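Long-range contacts in encapsidation protein (Lactococcus phage asccphi28, PDB 7JQP), which probably serves as the ATP-driven motor that packages the phage genome into its capsid: residues S50-R55 with P138-L143; S134-D139 with I175-E180. All coordinates share one frame; numbering follows the deposited sequence.

Contact 1 (S50-R55 with P138-L143); sequences SMVYLR and PDVKYL
Tyr142 meets Met51 beside its ring, not with it. Its CB lies 4.0 Å from CG of Met51, and the two side chains approach at a slant. The Tyr142 ring is carried away from strand 50-55, because CG stands beside the backbone N (chi1 -64°). The residue touches Ala40 of helix 32-46. Tyr53 also looks away from strand 140-145. Its ring makes an edge-to-face contact with Phe69, and its OH is hydrogen-bonded to Asp146. The same oxygen accepts a bond from within its own strand, from NE of Arg55, at 3.1 Å from Tyr53 OH. CZ of Tyr53 lies in plane at the edge of the Arg55 guanidinium, while the OH is slightly tilted from that plane.

On the face that carries Ser50 and Val140, the packing is mostly aliphatic. Val52 puts one methyl on each of two neighbours. Its CG2 lies 3.6 Å from CG1 of Val140, while its CG1 packs on CD1 of Leu143. CD1 of Leu143 also lies 3.9 Å from CB of Leu54. Helix 164-175 packs on this face.

Three backbone bonds join the strands. Ser50 N donates to Asp139 O at 2.6 Å. Lys141 N donates to Ser50 O at 3.1 Å. Val52 N donates to Tyr142 O at 3.0 Å. The pairing shifts by one residue between Ser50 and Met51, which is a beta bulge. At the polar ends, Ser50 OG bonds to Cys119 O, and Lys141 reaches Asp43 in a salt bridge.

The strands run parallel, side by side in the central sheet. With strands 183-188, 21-26 and 221-225 they give the 5-1-4-3-2 order of an ASCE P-loop ATPase. Asp146 and Glu147, after strand 140-145, are consistent with a Walker B motif.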
loop_
_atom_site.group_PDB
_atom_site.type_symbol
_atom_site.label_atom_id
_atom_site.label_comp_id
_atom_site.label_asym_id
_atom_site.label_seq_id
_atom_site.Cartn_x
_atom_site.Cartn_y
_atom_site.Cartn_z
ATOM N N SER A 50 -5.066 -32.893 -2.745
ATOM C CA SER A 50 -5.049 -31.460 -2.985
ATOM C C SER A 50 -3.858 -31.105 -3.866
ATOM O O SER A 50 -2.997 -31.935 -4.166
ATOM C CB SER A 50 -4.988 -30.688 -1.663
ATOM O OG SER A 50 -6.051 -31.059 -0.804
HETATM N N MSE A 51 -3.832 -29.851 -4.291
HETATM C CA MSE A 51 -2.757 -29.346 -5.127
HETATM C C MSE A 51 -2.257 -28.042 -4.536
HETATM O O MSE A 51 -2.993 -27.328 -3.855
HETATM C CB MSE A 51 -3.232 -29.131 -6.560
HETATM C CG MSE A 51 -2.172 -28.580 -7.500
HETATM SE SE MSE A 51 -2.983 -27.805 -9.099
HETATM C CE MSE A 51 -1.480 -27.974 -10.323
ATOM N N VAL A 52 -0.998 -27.730 -4.810
ATOM C CA VAL A 52 -0.383 -26.486 -4.384
ATOM C C VAL A 52 0.200 -25.790 -5.607
ATOM O O VAL A 52 1.006 -26.378 -6.335
ATOM C CB VAL A 52 0.702 -26.740 -3.327
ATOM C CG1 VAL A 52 1.509 -25.496 -3.147
ATOM C CG2 VAL A 52 0.080 -27.155 -2.006
ATOM N N TYR A 53 -0.198 -24.539 -5.816
ATOM C CA TYR A 53 0.343 -23.707 -6.882
ATOM C C TYR A 53 1.334 -22.730 -6.262
ATOM O O TYR A 53 0.957 -21.926 -5.403
ATOM C CB TYR A 53 -0.769 -22.959 -7.613
ATOM C CG TYR A 53 -0.283 -22.194 -8.819
ATOM C CD1 TYR A 53 0.126 -22.861 -9.965
ATOM C CD2 TYR A 53 -0.245 -20.806 -8.820
ATOM C CE1 TYR A 53 0.567 -22.171 -11.075
ATOM C CE2 TYR A 53 0.193 -20.106 -9.928
ATOM C CZ TYR A 53 0.599 -20.794 -11.052
ATOM O OH TYR A 53 1.038 -20.106 -12.159
ATOM N N LEU A 54 2.587 -22.792 -6.701
ATOM C CA LEU A 54 3.664 -22.035 -6.083
ATOM C C LEU A 54 4.158 -20.949 -7.029
ATOM O O LEU A 54 4.228 -21.151 -8.245
ATOM C CB LEU A 54 4.825 -22.955 -5.694
ATOM C CG LEU A 54 5.877 -22.334 -4.776
ATOM C CD1 LEU A 54 5.292 -22.094 -3.391
ATOM C CD2 LEU A 54 7.113 -23.210 -4.693
ATOM N N ARG A 55 4.499 -19.798 -6.454
ATOM C CA ARG A 55 5.035 -18.664 -7.188
ATOM C C ARG A 55 6.139 -18.031 -6.356
ATOM O O ARG A 55 6.109 -18.079 -5.124
ATOM C CB ARG A 55 3.940 -17.639 -7.498
ATOM C CG ARG A 55 3.024 -18.023 -8.648
ATOM C CD ARG A 55 3.782 -18.115 -9.971
ATOM N NE ARG A 55 2.917 -17.830 -11.112
ATOM C CZ ARG A 55 3.099 -16.829 -11.974
ATOM N NH1 ARG A 55 4.132 -16.005 -11.852
ATOM N NH2 ARG A 55 2.246 -16.664 -12.973
ATOM N N PRO A 138 -2.888 -31.408 4.411
ATOM C CA PRO A 138 -3.085 -32.851 4.651
ATOM C C PRO A 138 -2.780 -33.769 3.473
ATOM O O PRO A 138 -1.991 -34.710 3.639
ATOM C CB PRO A 138 -4.566 -32.926 5.070
ATOM C CG PRO A 138 -4.886 -31.558 5.595
ATOM C CD PRO A 138 -4.091 -30.618 4.735
ATOM N N ASP A 139 -3.399 -33.573 2.311
ATOM C CA ASP A 139 -3.338 -34.568 1.232
ATOM C C ASP A 139 -2.858 -33.978 -0.093
ATOM O O ASP A 139 -3.511 -34.116 -1.134
ATOM C CB ASP A 139 -4.684 -35.270 1.070
ATOM C CG ASP A 139 -5.146 -35.938 2.356
ATOM O OD1 ASP A 139 -4.283 -36.421 3.123
ATOM O OD2 ASP A 139 -6.369 -35.986 2.601
ATOM N N VAL A 140 -1.745 -33.248 -0.073
ATOM C CA VAL A 140 -1.197 -32.652 -1.293
ATOM C C VAL A 140 -0.412 -33.703 -2.075
ATOM O O VAL A 140 0.533 -34.301 -1.554
ATOM C CB VAL A 140 -0.314 -31.442 -0.955
ATOM C CG1 VAL A 140 0.144 -30.742 -2.224
ATOM C CG2 VAL A 140 -1.058 -30.490 -0.046
ATOM N N LYS A 141 -0.786 -33.903 -3.346
ATOM C CA LYS A 141 -0.093 -34.838 -4.221
ATOM C C LYS A 141 0.664 -34.146 -5.348
ATOM O O LYS A 141 1.588 -34.745 -5.908
ATOM C CB LYS A 141 -1.086 -35.831 -4.850
ATOM C CG LYS A 141 -0.451 -36.852 -5.796
ATOM C CD LYS A 141 -1.504 -37.675 -6.542
ATOM C CE LYS A 141 -0.863 -38.779 -7.372
ATOM N NZ LYS A 141 -1.846 -39.461 -8.261
ATOM N N TYR A 142 0.306 -32.908 -5.682
ATOM C CA TYR A 142 0.919 -32.182 -6.785
ATOM C C TYR A 142 1.417 -30.836 -6.280
ATOM O O TYR A 142 0.702 -30.138 -5.554
ATOM C CB TYR A 142 -0.074 -31.957 -7.930
ATOM C CG TYR A 142 -0.582 -33.211 -8.609
ATOM C CD1 TYR A 142 0.092 -33.763 -9.690
ATOM C CD2 TYR A 142 -1.744 -33.835 -8.175
ATOM C CE1 TYR A 142 -0.376 -34.904 -10.319
ATOM C CE2 TYR A 142 -2.219 -34.975 -8.795
ATOM C CZ TYR A 142 -1.531 -35.507 -9.863
ATOM O OH TYR A 142 -2.008 -36.645 -10.475
ATOM N N LEU A 143 2.637 -30.474 -6.670
ATOM C CA LEU A 143 3.192 -29.151 -6.408
ATOM C C LEU A 143 3.700 -28.598 -7.730
ATOM O O LEU A 143 4.550 -29.219 -8.377
ATOM C CB LEU A 143 4.316 -29.210 -5.375
ATOM C CG LEU A 143 5.031 -27.890 -5.091
ATOM C CD1 LEU A 143 4.052 -26.742 -4.940
ATOM C CD2 LEU A 143 5.888 -28.016 -3.843
#

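Contact 2 (S134-D139 with I175-E180)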
loop_
_atom_site.group_PDB
_atom_site.type_symbol
_atom_site.label_atom_id
_atom_site.label_comp_id
_atom_site.label_asym_id
_atom_site.label_seq_id
_atom_site.Cartn_x
_atom_site.Cartn_y
_atom_site.Cartn_z
ATOM N N SER A 134 5.470 -24.383 9.841
ATOM C CA SER A 134 4.607 -25.181 10.696
ATOM C C SER A 134 3.247 -25.469 10.072
ATOM O O SER A 134 2.464 -26.223 10.661
ATOM C CB SER A 134 4.408 -24.463 12.038
ATOM O OG SER A 134 5.653 -24.206 12.665
ATOM N N ASN A 135 2.950 -24.907 8.903
ATOM C CA ASN A 135 1.639 -25.100 8.296
ATOM C C ASN A 135 1.418 -26.568 7.942
ATOM O O ASN A 135 2.363 -27.325 7.704
ATOM C CB ASN A 135 1.494 -24.227 7.047
ATOM C CG ASN A 135 1.091 -22.802 7.380
ATOM O OD1 ASN A 135 1.109 -22.399 8.541
ATOM N ND2 ASN A 135 0.726 -22.033 6.361
ATOM N N ASN A 136 0.147 -26.965 7.914
ATOM C CA ASN A 136 -0.256 -28.333 7.618
ATOM C C ASN A 136 -1.072 -28.366 6.332
ATOM O O ASN A 136 -2.042 -27.614 6.187
ATOM C CB ASN A 136 -1.068 -28.929 8.775
ATOM C CG ASN A 136 -0.196 -29.366 9.938
ATOM O OD1 ASN A 136 0.860 -29.966 9.744
ATOM N ND2 ASN A 136 -0.636 -29.063 11.155
ATOM N N TYR A 137 -0.677 -29.242 5.412
ATOM C CA TYR A 137 -1.377 -29.479 4.146
ATOM C C TYR A 137 -1.681 -30.967 4.042
ATOM O O TYR A 137 -0.808 -31.754 3.638
ATOM C CB TYR A 137 -0.550 -29.013 2.953
ATOM C CG TYR A 137 -0.114 -27.572 3.054
ATOM C CD1 TYR A 137 -0.956 -26.542 2.660
ATOM C CD2 TYR A 137 1.141 -27.243 3.546
ATOM C CE1 TYR A 137 -0.560 -25.222 2.750
ATOM C CE2 TYR A 137 1.546 -25.926 3.640
ATOM C CZ TYR A 137 0.691 -24.919 3.241
ATOM O OH TYR A 137 1.087 -23.604 3.332
ATOM N N PRO A 138 -2.888 -31.408 4.411
ATOM C CA PRO A 138 -3.085 -32.851 4.651
ATOM C C PRO A 138 -2.780 -33.769 3.473
ATOM O O PRO A 138 -1.991 -34.710 3.639
ATOM C CB PRO A 138 -4.566 -32.926 5.070
ATOM C CG PRO A 138 -4.886 -31.558 5.595
ATOM C CD PRO A 138 -4.091 -30.618 4.735
ATOM N N ASP A 139 -3.399 -33.573 2.311
ATOM C CA ASP A 139 -3.338 -34.568 1.232
ATOM C C ASP A 139 -2.858 -33.978 -0.093
ATOM O O ASP A 139 -3.511 -34.116 -1.134
ATOM C CB ASP A 139 -4.684 -35.270 1.070
ATOM C CG ASP A 139 -5.146 -35.938 2.356
ATOM O OD1 ASP A 139 -4.283 -36.421 3.123
ATOM O OD2 ASP A 139 -6.369 -35.986 2.601
ATOM N N ILE A 175 5.091 -29.338 2.744
ATOM C CA ILE A 175 3.944 -29.749 1.944
ATOM C C ILE A 175 3.859 -31.266 1.860
ATOM O O ILE A 175 2.759 -31.831 1.828
ATOM C CB ILE A 175 4.032 -29.112 0.540
ATOM C CG1 ILE A 175 3.952 -27.585 0.648
ATOM C CG2 ILE A 175 2.953 -29.680 -0.373
ATOM C CD1 ILE A 175 3.888 -26.860 -0.685
ATOM N N LYS A 176 5.000 -31.944 1.841
ATOM C CA LYS A 176 5.082 -33.390 1.668
ATOM C C LYS A 176 5.656 -34.001 2.939
ATOM O O LYS A 176 6.825 -33.780 3.268
ATOM C CB LYS A 176 5.948 -33.712 0.453
ATOM C CG LYS A 176 6.117 -35.181 0.134
ATOM C CD LYS A 176 7.325 -35.353 -0.784
ATOM C CE LYS A 176 7.688 -36.812 -0.989
ATOM N NZ LYS A 176 8.094 -37.453 0.293
ATOM N N ARG A 177 4.840 -34.781 3.644
ATOM C CA ARG A 177 5.254 -35.423 4.888
ATOM C C ARG A 177 4.941 -36.909 4.808
ATOM O O ARG A 177 3.770 -37.302 4.795
ATOM C CB ARG A 177 4.559 -34.784 6.091
ATOM C CG ARG A 177 5.061 -33.391 6.417
ATOM C CD ARG A 177 4.207 -32.714 7.477
ATOM N NE ARG A 177 4.888 -31.560 8.057
ATOM C CZ ARG A 177 4.276 -30.547 8.662
ATOM N NH1 ARG A 177 2.953 -30.527 8.761
ATOM N NH2 ARG A 177 4.989 -29.547 9.159
ATOM N N LYS A 178 5.988 -37.730 4.754
ATOM C CA LYS A 178 5.840 -39.184 4.735
ATOM C C LYS A 178 4.905 -39.636 3.617
ATOM O O LYS A 178 4.166 -40.613 3.764
ATOM C CB LYS A 178 5.342 -39.701 6.088
ATOM N N ARG A 179 4.929 -38.926 2.491
ATOM C CA ARG A 179 4.098 -39.252 1.338
ATOM C C ARG A 179 5.004 -39.738 0.214
ATOM O O ARG A 179 5.792 -38.961 -0.333
ATOM C CB ARG A 179 3.277 -38.044 0.886
ATOM C CG ARG A 179 2.193 -37.614 1.860
ATOM C CD ARG A 179 1.297 -36.537 1.251
ATOM N NE ARG A 179 0.824 -36.921 -0.080
ATOM C CZ ARG A 179 -0.293 -37.604 -0.316
ATOM N NH1 ARG A 179 -1.075 -37.979 0.687
ATOM N NH2 ARG A 179 -0.631 -37.910 -1.562
ATOM N N GLU A 180 4.893 -41.020 -0.132
ATOM C CA GLU A 180 5.653 -41.539 -1.266
ATOM C C GLU A 180 5.084 -41.025 -2.583
ATOM O O GLU A 180 5.834 -40.764 -3.532
ATOM C CB GLU A 180 5.652 -43.068 -1.238
ATOM C CG GLU A 180 6.476 -43.722 -2.335
ATOM C CD GLU A 180 6.273 -45.226 -2.398
ATOM O OE1 GLU A 180 5.307 -45.721 -1.779
ATOM O OE2 GLU A 180 7.078 -45.913 -3.061
#
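Arg177 reaches across to Asn136 with an extended side chain. It is straight from CG to NE, and CG lies beside the backbone N (chi1 -72°). OD1 of Asn136 lies at the edge of the Arg177 guanidinium, near its plane, and the two flat groups are turned 65° apart. The modelled separation of Arg177 NH1 and Asn136 OD1, 2.4 Å, is too short to be trusted at this resolution, so the exact geometry is doubtful.

Deeper in, Tyr137 packs on Ile175, the last helical residue before the turn. CD2 of the ring is 4.1 Å from CG1 of Ile175, and the approach is oblique. Asn135 ND2 gives Tyr137 OH a weak hydrogen bond, and its stronger partner is Glu63 O of a second subunit.

The segments flank the beta-alpha-beta crossover of strand 140-145, helix 164-175 and strand 183-188 in the P-loop ATPase core. Residues 134-139 lead into it, and residues 175-180 join the helix to the last strand.

Arg179 is shaped differently from Arg177. Its chain bends at the third torsion (chi3 50°), which turns the guanidinium so that one face lies over CA of Asp139, 4.1 Å from Arg179 NH1. OD1 of Asp139 is 4.3 Å from NH1 of Arg179 and well out of the guanidinium plane, beyond a salt bridge, so any attraction is probably weak. Arg179 NH2 is instead hydrogen-bonded to Asp181 O. At the subunit boundary, Asn136 O accepts a bond from Asn68, and Lys176 forms a salt bridge with Asp236, both of the second subunit.

How the contacts relate
From the N terminus, strand 50-55 comes first. The chain then makes a long excursion through helices and the antiparallel strands 83-89 to 118-125. Residues 134-139 bring it back, and contact 1 closes this large loop. Contact 2 closes a shorter one, which runs up strand 140-145 and back along helix 164-175. The two loops follow one another, the second beginning on the stretch where the first ends, and neither nests in the other. Pro138 and Asp139 are shared. Ile175 of contact 2 packs on Val52, Val140 and Leu143 of contact 1. The end of the helix is thus joined to neighbouring strands of the central sheet, near the subunit boundary.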